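Side-chain contacts in FAD-binding PCMH-type domain-containing protein (Gibberella zeae, PDB 6YJO), which probably oxidises oligosaccharides, as a fungal flavoenzyme whose FAD is attached covalently at two points: residues 333-336 with 337-341; 146-149 with 150-154; 52-55 with 56-60; 318-321 with 322-325; 80-83 with 84-88. All blocks are in the same frame, centred on the assembly; numbering follows the deposited sequence.

Contact 1 of 5, residues 333-336 with 337-341; sequences LDQR and RPYDQ
The amide of Gln335 and the ring of Tyr339 meet almost square on, their planes 76° apart. Gln335 OE1 lies in the plane of the ring, at its edge, 3.8 Å from both Tyr339 CD1 and Tyr339 CE1, and the carbon behind it, Gln335 CD, is 4.0 Å from Tyr339 CE1. An acceptor oxygen thus faces ring C-H groups, a van der Waals contact with no hydrogen bond in it. Gln335 gets there by folding at its middle bond (chi2 -57°), and its NE2 makes a weak bond to Ala332 O. The ring of Tyr339 also has a cation-pi partner, Arg141. Between the two residues the chain turns through the cis peptide before Pro338, where Arg336 O and Pro338 O, both acceptors, come to 3.0 Å. The arginines lead elsewhere: Arg336 pairs with Asp124, and Arg337 with Glu57 and Asp121. Tyr339 CG stands anti to its own nitrogen (chi1 -173°), which swings the ring to the Gln335 side and carries OH to a hydrogen bond with NE2 of His102, one of the two covalent FAD attachment residues. The arrangement belongs to an irregular loop that lies beside the flavin site, against its histidyl linkage.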
loop_
_atom_site.group_PDB
_atom_site.type_symbol
_atom_site.label_atom_id
_atom_site.label_comp_id
_atom_site.label_asym_id
_atom_site.label_seq_id
_atom_site.Cartn_x
_atom_site.Cartn_y
_atom_site.Cartn_z
ATOM N N LEU A 333 -13.335 7.530 9.707
ATOM C CA LEU A 333 -12.714 7.849 8.423
ATOM C C LEU A 333 -11.773 9.043 8.545
ATOM O O LEU A 333 -10.577 8.934 8.265
ATOM C CB LEU A 333 -13.795 8.111 7.366
ATOM C CG LEU A 333 -14.475 6.913 6.692
ATOM C CD1 LEU A 333 -15.100 7.354 5.377
ATOM C CD2 LEU A 333 -13.504 5.753 6.447
ATOM N N ASP A 334 -12.289 10.188 8.995
ATOM C CA ASP A 334 -11.523 11.430 8.964
ATOM C C ASP A 334 -10.358 11.384 9.947
ATOM O O ASP A 334 -10.361 12.101 10.949
ATOM C CB ASP A 334 -12.440 12.623 9.267
ATOM C CG ASP A 334 -11.778 13.959 8.978
ATOM O OD1 ASP A 334 -10.585 13.964 8.610
ATOM O OD2 ASP A 334 -12.453 15.002 9.114
ATOM N N GLN A 335 -9.350 10.559 9.655
ATOM C CA GLN A 335 -8.169 10.451 10.507
ATOM C C GLN A 335 -7.241 11.631 10.256
ATOM O O GLN A 335 -6.965 11.975 9.102
ATOM C CB GLN A 335 -7.409 9.149 10.234
ATOM C CG GLN A 335 -8.049 7.879 10.774
ATOM C CD GLN A 335 -8.289 7.924 12.276
ATOM O OE1 GLN A 335 -7.657 8.696 12.995
ATOM N NE2 GLN A 335 -9.223 7.106 12.749
ATOM N N ARG A 336 -6.751 12.242 11.332
ATOM C CA ARG A 336 -5.808 13.350 11.242
ATOM C C ARG A 336 -4.838 13.272 12.411
ATOM O O ARG A 336 -4.914 12.373 13.256
ATOM C CB ARG A 336 -6.526 14.704 11.238
ATOM C CG ARG A 336 -7.465 14.901 10.065
ATOM C CD ARG A 336 -8.104 16.278 10.069
ATOM N NE ARG A 336 -7.154 17.333 9.726
ATOM C CZ ARG A 336 -7.490 18.510 9.209
ATOM N NH1 ARG A 336 -8.759 18.801 8.952
ATOM N NH2 ARG A 336 -6.548 19.402 8.935
ATOM N N ARG A 337 -3.932 14.231 12.455
ATOM C CA ARG A 337 -2.974 14.369 13.539
ATOM C C ARG A 337 -3.648 15.009 14.753
ATOM O O ARG A 337 -4.423 15.956 14.604
ATOM C CB ARG A 337 -1.790 15.221 13.088
ATOM C CG ARG A 337 -0.759 15.495 14.157
ATOM C CD ARG A 337 0.428 16.242 13.574
ATOM N NE ARG A 337 1.543 16.308 14.515
ATOM C CZ ARG A 337 2.428 15.333 14.692
ATOM N NH1 ARG A 337 2.328 14.208 13.996
ATOM N NH2 ARG A 337 3.410 15.480 15.570
ATOM N N PRO A 338 -3.362 14.523 15.973
ATOM C CA PRO A 338 -2.403 13.456 16.282
ATOM C C PRO A 338 -2.965 12.052 16.048
ATOM O O PRO A 338 -4.174 11.840 16.149
ATOM C CB PRO A 338 -2.110 13.682 17.764
ATOM C CG PRO A 338 -3.399 14.213 18.298
ATOM C CD PRO A 338 -4.006 15.047 17.193
ATOM N N TYR A 339 -2.075 11.105 15.759
ATOM C CA TYR A 339 -2.443 9.751 15.364
ATOM C C TYR A 339 -1.672 8.768 16.230
ATOM O O TYR A 339 -0.440 8.830 16.293
ATOM C CB TYR A 339 -2.135 9.528 13.879
ATOM C CG TYR A 339 -2.626 8.221 13.310
ATOM C CD1 TYR A 339 -3.962 8.044 12.969
ATOM C CD2 TYR A 339 -1.747 7.173 13.081
ATOM C CE1 TYR A 339 -4.409 6.851 12.433
ATOM C CE2 TYR A 339 -2.181 5.982 12.545
ATOM C CZ TYR A 339 -3.513 5.824 12.221
ATOM O OH TYR A 339 -3.949 4.631 11.684
ATOM N N ASP A 340 -2.392 7.869 16.901
ATOM C CA ASP A 340 -1.780 6.945 17.856
ATOM C C ASP A 340 -2.387 5.552 17.713
ATOM O O ASP A 340 -2.862 4.953 18.679
ATOM C CB ASP A 340 -1.936 7.477 19.282
ATOM C CG ASP A 340 -0.835 6.999 20.209
ATOM O OD1 ASP A 340 0.341 7.334 19.957
ATOM O OD2 ASP A 340 -1.145 6.291 21.190
ATOM N N GLN A 341 -2.366 5.021 16.491
ATOM C CA GLN A 341 -2.725 3.635 16.227
ATOM C C GLN A 341 -1.463 2.791 16.130
ATOM O O GLN A 341 -0.451 3.231 15.579
ATOM C CB GLN A 341 -3.517 3.493 14.931
ATOM C CG GLN A 341 -4.911 4.087 14.972
ATOM C CD GLN A 341 -5.761 3.493 16.080
ATOM O OE1 GLN A 341 -6.221 2.358 15.982
ATOM N NE2 GLN A 341 -5.970 4.261 17.142
#

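Contact 2 of 5, residues 146-149 with 150-154; sequences ATDL and FQFGK
Phe152 lies back along the helix against Asp148, one turn earlier, the two side chains side by side and pointing the same way. Its CB sits 3.1 Å from Asp148 O, and CG is closer still, 2.9 Å from that same oxygen, a short approach that looks strained. Further out the oxygen lies under the near half of one face, 3.3 Å from Phe152 CD2 and almost as near to CD1. Beyond that the side chain of Asp148 takes over. Its CB is 3.9 Å from Phe152 CE2 and makes a CH-pi contact over the face, 21° off the ring normal. At the tip, Phe152 CZ meets Asp148 OD2 at 3.5 Å, the carboxylate being turned 44° from the ring. Phe152 CG stands beside the backbone nitrogen, which directs the ring toward Asp148, and the unusual chi2 of -9° lays its face on Asp148 O.

The crowded carbonyl has its usual job as well: Phe152 N donates to Asp148 O at 2.8 Å. Phe150 N bonds Ala146 O, and Gly153 N closes the last turn on Leu149 O at 3.3 Å, although Gly153 itself has already left helical backbone angles. Around the helix, Phe152 touches Leu128 and Asp148 touches Val126, both of strand 126-128, while Phe150 rests on Trp320 and Ile321. This is an i to i+4 aromatic contact at the C-terminal end of helix 142-152, within the FAD-binding domain of a PCMH-type flavoprotein.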
loop_
_atom_site.group_PDB
_atom_site.type_symbol
_atom_site.label_atom_id
_atom_site.label_comp_id
_atom_site.label_asym_id
_atom_site.label_seq_id
_atom_site.Cartn_x
_atom_site.Cartn_y
_atom_site.Cartn_z
ATOM N N ALA A 146 -10.887 10.940 1.511
ATOM C CA ALA A 146 -12.238 10.600 1.075
ATOM C C ALA A 146 -13.269 11.517 1.719
ATOM O O ALA A 146 -14.251 11.908 1.079
ATOM C CB ALA A 146 -12.549 9.142 1.409
ATOM N N THR A 147 -13.063 11.864 2.992
ATOM C CA THR A 147 -14.015 12.720 3.694
ATOM C C THR A 147 -14.080 14.102 3.062
ATOM O O THR A 147 -15.170 14.662 2.902
ATOM C CB THR A 147 -13.638 12.822 5.177
ATOM O OG1 THR A 147 -13.817 11.544 5.804
ATOM C CG2 THR A 147 -14.497 13.865 5.883
ATOM N N ASP A 148 -12.928 14.670 2.697
ATOM C CA ASP A 148 -12.906 16.018 2.138
ATOM C C ASP A 148 -13.269 16.047 0.657
ATOM O O ASP A 148 -13.792 17.060 0.176
ATOM C CB ASP A 148 -11.530 16.650 2.350
ATOM C CG ASP A 148 -11.393 17.293 3.716
ATOM O OD1 ASP A 148 -12.144 16.905 4.637
ATOM O OD2 ASP A 148 -10.546 18.199 3.863
ATOM N N LEU A 149 -13.013 14.965 -0.082
ATOM C CA LEU A 149 -13.355 14.952 -1.502
ATOM C C LEU A 149 -14.849 14.751 -1.715
ATOM O O LEU A 149 -15.436 15.349 -2.624
ATOM C CB LEU A 149 -12.574 13.857 -2.230
ATOM C CG LEU A 149 -11.085 14.102 -2.483
ATOM C CD1 LEU A 149 -10.487 12.897 -3.187
ATOM C CD2 LEU A 149 -10.879 15.361 -3.305
ATOM N N PHE A 150 -15.479 13.912 -0.892
ATOM C CA PHE A 150 -16.914 13.690 -1.003
ATOM C C PHE A 150 -17.716 14.886 -0.512
ATOM O O PHE A 150 -18.868 15.050 -0.925
ATOM C CB PHE A 150 -17.306 12.433 -0.221
ATOM C CG PHE A 150 -18.772 12.105 -0.282
ATOM C CD1 PHE A 150 -19.651 12.617 0.658
ATOM C CD2 PHE A 150 -19.268 11.275 -1.277
ATOM C CE1 PHE A 150 -21.001 12.315 0.604
ATOM C CE2 PHE A 150 -20.614 10.969 -1.336
ATOM C CZ PHE A 150 -21.481 11.488 -0.393
ATOM N N GLN A 151 -17.134 15.724 0.349
ATOM C CA GLN A 151 -17.823 16.887 0.895
ATOM C C GLN A 151 -17.481 18.187 0.176
ATOM O O GLN A 151 -18.318 19.094 0.142
ATOM C CB GLN A 151 -17.502 17.035 2.388
ATOM C CG GLN A 151 -18.411 18.012 3.127
ATOM C CD GLN A 151 -17.775 19.374 3.315
ATOM O OE1 GLN A 151 -18.155 20.347 2.663
ATOM N NE2 GLN A 151 -16.801 19.452 4.217
ATOM N N PHE A 152 -16.278 18.312 -0.395
ATOM C CA PHE A 152 -15.988 19.468 -1.239
ATOM C C PHE A 152 -16.765 19.399 -2.546
ATOM O O PHE A 152 -17.167 20.435 -3.087
ATOM C CB PHE A 152 -14.485 19.559 -1.518
ATOM C CG PHE A 152 -13.654 19.933 -0.315
ATOM C CD1 PHE A 152 -14.248 20.343 0.874
ATOM C CD2 PHE A 152 -12.271 19.881 -0.380
ATOM C CE1 PHE A 152 -13.479 20.686 1.969
ATOM C CE2 PHE A 152 -11.498 20.224 0.712
ATOM C CZ PHE A 152 -12.102 20.627 1.888
ATOM N N GLY A 153 -16.973 18.192 -3.062
ATOM C CA GLY A 153 -17.880 17.951 -4.168
ATOM C C GLY A 153 -18.672 16.693 -3.878
ATOM O O GLY A 153 -19.368 16.613 -2.862
ATOM N N LYS A 154 -18.589 15.706 -4.768
ATOM C CA LYS A 154 -18.906 14.325 -4.433
ATOM C C LYS A 154 -17.892 13.452 -5.169
ATOM O O LYS A 154 -18.224 12.613 -6.002
ATOM C CB LYS A 154 -20.342 13.948 -4.790
ATOM C CG LYS A 154 -21.359 14.235 -3.696
ATOM C CD LYS A 154 -22.604 13.387 -3.900
ATOM C CE LYS A 154 -23.699 13.702 -2.898
ATOM N NZ LYS A 154 -24.755 12.655 -2.936
#

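Contact 3 of 5, residues 52-55 with 56-60; sequences AQWV and KEVKP
Lys56 lies against Gln53 through both backbone and side chain. Its CB is 3.7 Å from Gln53 O, and further out its CD passes Gln53 OE1 before the lysine bends twice and carries NZ away. Gln53 O is the acceptor for Glu57 N at 2.8 Å and takes a second, weak bond from Lys56 N. The chain of Gln53 bends at chi2 (55°), which turns its amide toward Glu57: NE2 donates to Glu57 OE1 at 3.3 Å, with the acceptor in the amide plane but met from 45° above the carboxylate plane. That carboxylate oxygen has a stronger partner in Arg337, a salt bridge beside which the glutamine is a second grip.

Val58 packs on the other flank. Its CG2 sits over the five-membered ring of Trp54, 3.7 Å from the centroid in a CH-pi contact, and approaches Trp54 NE1 to 3.6 Å. Val58 N meanwhile bonds Trp54 O at 3.1 Å. Trp54, Glu57 and Val58 all rest on Ile72 of strand 71-73. These are i to i+3 and i to i+4 pairings at the C-terminal end of the short helix that starts at Ala52, polar toward the Arg337 loop and apolar on a strand of the small parallel sheet.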
loop_
_atom_site.group_PDB
_atom_site.type_symbol
_atom_site.label_atom_id
_atom_site.label_comp_id
_atom_site.label_asym_id
_atom_site.label_seq_id
_atom_site.Cartn_x
_atom_site.Cartn_y
_atom_site.Cartn_z
ATOM N N ALA A 52 8.631 14.666 25.819
ATOM C CA ALA A 52 7.414 13.859 25.843
ATOM C C ALA A 52 6.909 13.595 24.431
ATOM O O ALA A 52 6.531 12.464 24.101
ATOM C CB ALA A 52 6.336 14.551 26.677
ATOM N N GLN A 53 6.896 14.623 23.579
ATOM C CA GLN A 53 6.449 14.430 22.204
ATOM C C GLN A 53 7.399 13.521 21.433
ATOM O O GLN A 53 6.956 12.755 20.567
ATOM C CB GLN A 53 6.318 15.781 21.500
ATOM C CG GLN A 53 5.734 15.703 20.097
ATOM C CD GLN A 53 4.393 14.996 20.064
ATOM O OE1 GLN A 53 3.605 15.089 21.006
ATOM N NE2 GLN A 53 4.133 14.275 18.980
ATOM N N TRP A 54 8.699 13.590 21.731
ATOM C CA TRP A 54 9.658 12.711 21.070
ATOM C C TRP A 54 9.350 11.243 21.342
ATOM O O TRP A 54 9.549 10.395 20.466
ATOM C CB TRP A 54 11.080 13.045 21.527
ATOM C CG TRP A 54 12.127 12.117 20.967
ATOM C CD1 TRP A 54 12.478 10.886 21.447
ATOM C CD2 TRP A 54 12.958 12.349 19.821
ATOM N NE1 TRP A 54 13.470 10.338 20.671
ATOM C CE2 TRP A 54 13.783 11.216 19.666
ATOM C CE3 TRP A 54 13.084 13.404 18.911
ATOM C CZ2 TRP A 54 14.721 11.110 18.638
ATOM C CZ3 TRP A 54 14.015 13.296 17.894
ATOM C CH2 TRP A 54 14.820 12.159 17.765
ATOM N N VAL A 55 8.861 10.922 22.542
ATOM C CA VAL A 55 8.559 9.531 22.863
ATOM C C VAL A 55 7.264 9.095 22.186
ATOM O O VAL A 55 7.083 7.908 21.892
ATOM C CB VAL A 55 8.499 9.334 24.392
ATOM C CG1 VAL A 55 7.065 9.433 24.914
ATOM C CG2 VAL A 55 9.130 8.007 24.775
ATOM N N LYS A 56 6.355 10.039 21.926
ATOM C CA LYS A 56 5.090 9.742 21.269
ATOM C C LYS A 56 5.229 9.683 19.754
ATOM O O LYS A 56 4.434 9.002 19.100
ATOM C CB LYS A 56 4.058 10.803 21.670
ATOM C CG LYS A 56 2.598 10.406 21.492
ATOM C CD LYS A 56 1.668 11.516 21.964
ATOM C CE LYS A 56 1.564 11.589 23.482
ATOM N NZ LYS A 56 0.745 10.493 24.058
ATOM N N GLU A 57 6.229 10.368 19.191
ATOM C CA GLU A 57 6.463 10.385 17.753
ATOM C C GLU A 57 7.359 9.244 17.298
ATOM O O GLU A 57 7.240 8.790 16.154
ATOM C CB GLU A 57 7.100 11.718 17.341
ATOM C CG GLU A 57 6.940 12.046 15.870
ATOM C CD GLU A 57 5.499 12.328 15.493
ATOM O OE1 GLU A 57 4.970 13.376 15.918
ATOM O OE2 GLU A 57 4.893 11.494 14.789
ATOM N N VAL A 58 8.252 8.775 18.174
ATOM C CA VAL A 58 9.165 7.681 17.847
ATOM C C VAL A 58 8.494 6.321 17.955
ATOM O O VAL A 58 9.061 5.320 17.498
ATOM C CB VAL A 58 10.400 7.819 18.761
ATOM C CG1 VAL A 58 11.147 6.503 18.906
ATOM C CG2 VAL A 58 11.324 8.911 18.227
ATOM N N LYS A 59 7.298 6.260 18.522
ATOM C CA LYS A 59 6.529 5.025 18.615
ATOM C C LYS A 59 6.034 4.622 17.228
ATOM O O LYS A 59 5.179 5.323 16.669
ATOM C CB LYS A 59 5.350 5.221 19.572
ATOM C CG LYS A 59 4.981 3.994 20.400
ATOM C CD LYS A 59 3.513 4.028 20.802
ATOM C CE LYS A 59 3.200 3.090 21.955
ATOM N NZ LYS A 59 1.791 2.607 21.915
ATOM N N PRO A 60 6.513 3.523 16.643
ATOM C CA PRO A 60 6.102 3.174 15.277
ATOM C C PRO A 60 4.658 2.690 15.250
ATOM O O PRO A 60 4.051 2.422 16.288
ATOM C CB PRO A 60 7.075 2.053 14.910
ATOM C CG PRO A 60 7.271 1.342 16.213
ATOM C CD PRO A 60 7.273 2.427 17.271
#

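Contact 4 of 5, residues 318-321 with 322-325; sequences GGWI and QMLN
Ile321 O is gripped twice by Asn325: the backbone N donates to it at 3.1 Å, and the side-chain ND2 adds a weak bond at 3.0 Å. To get there the amide of Asn325 curls back along the helix, CG lying beside its own nitrogen (chi1 -88°), and ND2 also comes up against the methyl Ile321 CG2.

At the other end of the segment Gln322 reaches back with an extended chain. Its OE1 takes the N-H of Gly319 at 3.3 Å, in the plane of the amide carbonyl and on a lone pair, with an angle of 154° at the hydrogen. Gly319 is the N-cap, so a backbone N-H before the first turn is satisfied by the side chain three residues on.

The apolar flank centres on Trp320, whose indole lies beneath two side chains on one face. Met323, bent at chi2 and chi3, lays its CE over the CE3-CZ3 rim of the six-membered ring, 3.5 Å from Trp320 CZ3. Leu324 CD1 lies toward the pyrrole side, 3.4 Å from Trp320 NE1 and 3.6 Å from Trp320 CE2. Pro238 and Tyr291 also touch Trp320, and Ala146 touches Leu324. The Gly319-Gln322 bond resembles the half of a capping box in which the N3 side chain accepts the N-cap N-H; Gly319 has no side chain for the other half. It opens helix 320-326, which packs against helix 142-152 of the FAD-binding domain.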
loop_
_atom_site.group_PDB
_atom_site.type_symbol
_atom_site.label_atom_id
_atom_site.label_comp_id
_atom_site.label_asym_id
_atom_site.label_seq_id
_atom_site.Cartn_x
_atom_site.Cartn_y
_atom_site.Cartn_z
ATOM N N GLY A 318 -26.024 1.147 0.044
ATOM C CA GLY A 318 -25.921 2.418 0.727
ATOM C C GLY A 318 -24.971 3.365 0.025
ATOM O O GLY A 318 -24.595 3.158 -1.128
ATOM N N GLY A 319 -24.591 4.420 0.746
ATOM C CA GLY A 319 -23.730 5.441 0.192
ATOM C C GLY A 319 -22.273 5.000 0.109
ATOM O O GLY A 319 -21.877 3.946 0.603
ATOM N N TRP A 320 -21.467 5.851 -0.530
ATOM C CA TRP A 320 -20.052 5.556 -0.724
ATOM C C TRP A 320 -19.283 5.685 0.582
ATOM O O TRP A 320 -18.417 4.857 0.882
ATOM C CB TRP A 320 -19.488 6.495 -1.796
ATOM C CG TRP A 320 -17.995 6.732 -1.758
ATOM C CD1 TRP A 320 -17.348 7.785 -1.175
ATOM C CD2 TRP A 320 -16.978 5.924 -2.363
ATOM N NE1 TRP A 320 -15.995 7.678 -1.374
ATOM C CE2 TRP A 320 -15.740 6.543 -2.097
ATOM C CE3 TRP A 320 -16.992 4.737 -3.100
ATOM C CZ2 TRP A 320 -14.528 6.011 -2.536
ATOM C CZ3 TRP A 320 -15.787 4.210 -3.536
ATOM C CH2 TRP A 320 -14.573 4.846 -3.253
ATOM N N ILE A 321 -19.593 6.715 1.372
ATOM C CA ILE A 321 -18.961 6.882 2.675
ATOM C C ILE A 321 -19.399 5.775 3.620
ATOM O O ILE A 321 -18.667 5.412 4.546
ATOM C CB ILE A 321 -19.281 8.282 3.239
ATOM C CG1 ILE A 321 -18.642 9.366 2.359
ATOM C CG2 ILE A 321 -18.796 8.410 4.678
ATOM C CD1 ILE A 321 -17.109 9.384 2.395
ATOM N N GLN A 322 -20.587 5.211 3.399
ATOM C CA GLN A 322 -21.033 4.092 4.220
ATOM C C GLN A 322 -20.166 2.863 3.977
ATOM O O GLN A 322 -19.772 2.174 4.925
ATOM C CB GLN A 322 -22.505 3.794 3.930
ATOM C CG GLN A 322 -23.270 3.202 5.090
ATOM C CD GLN A 322 -24.773 3.369 4.937
ATOM O OE1 GLN A 322 -25.264 3.730 3.867
ATOM N NE2 GLN A 322 -25.510 3.116 6.012
ATOM N N MET A 323 -19.844 2.582 2.712
ATOM C CA MET A 323 -19.018 1.420 2.403
ATOM C C MET A 323 -17.608 1.577 2.961
ATOM O O MET A 323 -17.018 0.607 3.450
ATOM C CB MET A 323 -18.978 1.199 0.890
ATOM C CG MET A 323 -18.007 0.113 0.425
ATOM S SD MET A 323 -16.282 0.660 0.272
ATOM C CE MET A 323 -16.446 2.086 -0.810
ATOM N N LEU A 324 -17.045 2.787 2.886
ATOM C CA LEU A 324 -15.717 3.012 3.446
ATOM C C LEU A 324 -15.713 2.834 4.957
ATOM O O LEU A 324 -14.712 2.385 5.526
ATOM C CB LEU A 324 -15.219 4.410 3.071
ATOM C CG LEU A 324 -14.975 4.663 1.578
ATOM C CD1 LEU A 324 -14.580 6.115 1.332
ATOM C CD2 LEU A 324 -13.919 3.715 1.025
ATOM N N ASN A 325 -16.822 3.172 5.624
ATOM C CA ASN A 325 -16.911 2.955 7.065
ATOM C C ASN A 325 -17.087 1.480 7.406
ATOM O O ASN A 325 -16.566 1.017 8.426
ATOM C CB ASN A 325 -18.063 3.768 7.653
ATOM C CG ASN A 325 -17.644 5.173 8.042
ATOM O OD1 ASN A 325 -16.784 5.357 8.904
ATOM N ND2 ASN A 325 -18.268 6.172 7.425
#

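Contact 5 of 5, residues 80-83 with 84-88; sequences HISD and AVKCG
Ala84 opens its turn on His80, with Ala84 N donating to His80 O at 2.6 Å and Ala84 CB resting 3.1 Å from the same oxygen. The methyl also packs on Ile118 of strand 116-119. Val85 follows with a bond from its N to Ile81 O at 2.7 Å. Its side chain and that of Ile81 both lean on Ile118, Ile226 and Val196, which puts this face of the helix against strands from two sheets.

Lys86 N bonds Ser82 O at 2.9 Å. The side chain sets out beside its nitrogen (chi1 -80°) and runs back over Ser82, where CE comes to 3.6 Å from Ser82 OG, a hydroxyl hydrogen-bonded to Gly200 O. The tip stops short of the acid: Lys86 NZ is 4.1 Å from Asp83 OD1, too long for a salt bridge, though the charges would still attract. That oxygen is paired with Lys79, so the attraction to Lys86 is probably secondary.

Cys87 N closes the next turn on Asp83 O at 2.8 Å, and Cys87 SG stands 3.7 Å from that carbonyl oxygen while its disulfide runs to Cys38. Gly88 N carries the pattern on to Ala84 O. The result is a regular run of alpha-helical i to i+4 hydrogen bonds on helix 78-90, with its apolar face on the sheets of the FAD-binding domain and Cys87 tying it to the N-terminal helix 32-41.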
loop_
_atom_site.group_PDB
_atom_site.type_symbol
_atom_site.label_atom_id
_atom_site.label_comp_id
_atom_site.label_asym_id
_atom_site.label_seq_id
_atom_site.Cartn_x
_atom_site.Cartn_y
_atom_site.Cartn_z
ATOM N N HIS A 80 9.928 24.239 4.593
ATOM C CA HIS A 80 10.483 23.477 5.707
ATOM C C HIS A 80 11.128 22.187 5.214
ATOM O O HIS A 80 12.264 21.866 5.583
ATOM C CB HIS A 80 9.387 23.169 6.731
ATOM C CG HIS A 80 8.816 24.383 7.396
ATOM N ND1 HIS A 80 7.478 24.500 7.702
ATOM C CD2 HIS A 80 9.402 25.527 7.824
ATOM C CE1 HIS A 80 7.261 25.666 8.283
ATOM N NE2 HIS A 80 8.412 26.308 8.369
ATOM N N ILE A 81 10.413 21.435 4.374
ATOM C CA ILE A 81 10.965 20.197 3.827
ATOM C C ILE A 81 12.271 20.478 3.095
ATOM O O ILE A 81 13.289 19.812 3.325
ATOM C CB ILE A 81 9.938 19.514 2.906
ATOM C CG1 ILE A 81 8.741 19.010 3.716
ATOM C CG2 ILE A 81 10.576 18.345 2.169
ATOM C CD1 ILE A 81 7.396 19.269 3.059
ATOM N N SER A 82 12.264 21.465 2.195
ATOM C CA SER A 82 13.478 21.789 1.454
ATOM C C SER A 82 14.624 22.114 2.404
ATOM O O SER A 82 15.728 21.572 2.275
ATOM C CB SER A 82 13.220 22.955 0.498
ATOM O OG SER A 82 14.388 23.265 -0.244
ATOM N N ASP A 83 14.376 22.992 3.378
ATOM C CA ASP A 83 15.412 23.319 4.351
ATOM C C ASP A 83 15.788 22.101 5.188
ATOM O O ASP A 83 16.967 21.888 5.489
ATOM C CB ASP A 83 14.946 24.465 5.250
ATOM C CG ASP A 83 14.947 25.806 4.535
ATOM O OD1 ASP A 83 15.432 25.870 3.383
ATOM O OD2 ASP A 83 14.464 26.795 5.122
ATOM N N ALA A 84 14.801 21.284 5.566
ATOM C CA ALA A 84 15.097 20.083 6.341
ATOM C C ALA A 84 15.945 19.114 5.533
ATOM O O ALA A 84 16.868 18.492 6.071
ATOM C CB ALA A 84 13.798 19.412 6.792
ATOM N N VAL A 85 15.656 18.983 4.236
ATOM C CA VAL A 85 16.460 18.120 3.378
ATOM C C VAL A 85 17.864 18.686 3.222
ATOM O O VAL A 85 18.837 17.926 3.153
ATOM C CB VAL A 85 15.753 17.927 2.020
ATOM C CG1 VAL A 85 16.759 17.787 0.880
ATOM C CG2 VAL A 85 14.833 16.709 2.077
ATOM N N LYS A 86 18.002 20.015 3.168
ATOM C CA LYS A 86 19.333 20.611 3.107
ATOM C C LYS A 86 20.088 20.407 4.417
ATOM O O LYS A 86 21.287 20.111 4.405
ATOM C CB LYS A 86 19.233 22.099 2.770
ATOM C CG LYS A 86 19.021 22.397 1.295
ATOM C CD LYS A 86 18.980 23.897 1.034
ATOM C CE LYS A 86 17.821 24.276 0.124
ATOM N NZ LYS A 86 17.688 25.753 -0.036
ATOM N N CYS A 87 19.411 20.570 5.559
ATOM C CA CYS A 87 20.055 20.284 6.836
ATOM C C CYS A 87 20.433 18.814 6.958
ATOM O O CYS A 87 21.288 18.472 7.782
ATOM C CB CYS A 87 19.151 20.681 8.006
ATOM S SG CYS A 87 19.196 22.442 8.440
ATOM N N GLY A 88 19.810 17.938 6.169
ATOM C CA GLY A 88 20.203 16.542 6.122
ATOM C C GLY A 88 21.483 16.344 5.336
ATOM O O GLY A 88 22.405 15.661 5.793
#

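How the contacts relate
Along the chain the order is contact 3, contact 5, contact 2, contact 4, contact 1. Contacts 2 and 4, on helices 142-152 and 320-326, have centres about 12 Å apart, and the two helices pack directly. Contact 1, the loop after helix 320-326, touches contacts 2, 3 and 4: Leu333 packs on both helices, and contact 3, its centre about 15 Å from that of contact 1, is joined to it by the Arg337-Glu57 salt bridge. Contact 5 stands apart, about 12 Å from contact 1 and about 26 Å from contact 4 between nearest atoms. The loop of contact 1 thus joins helices on different flanks of the flavin site, while helix 78-90 packs against sheets of the FAD-binding domain.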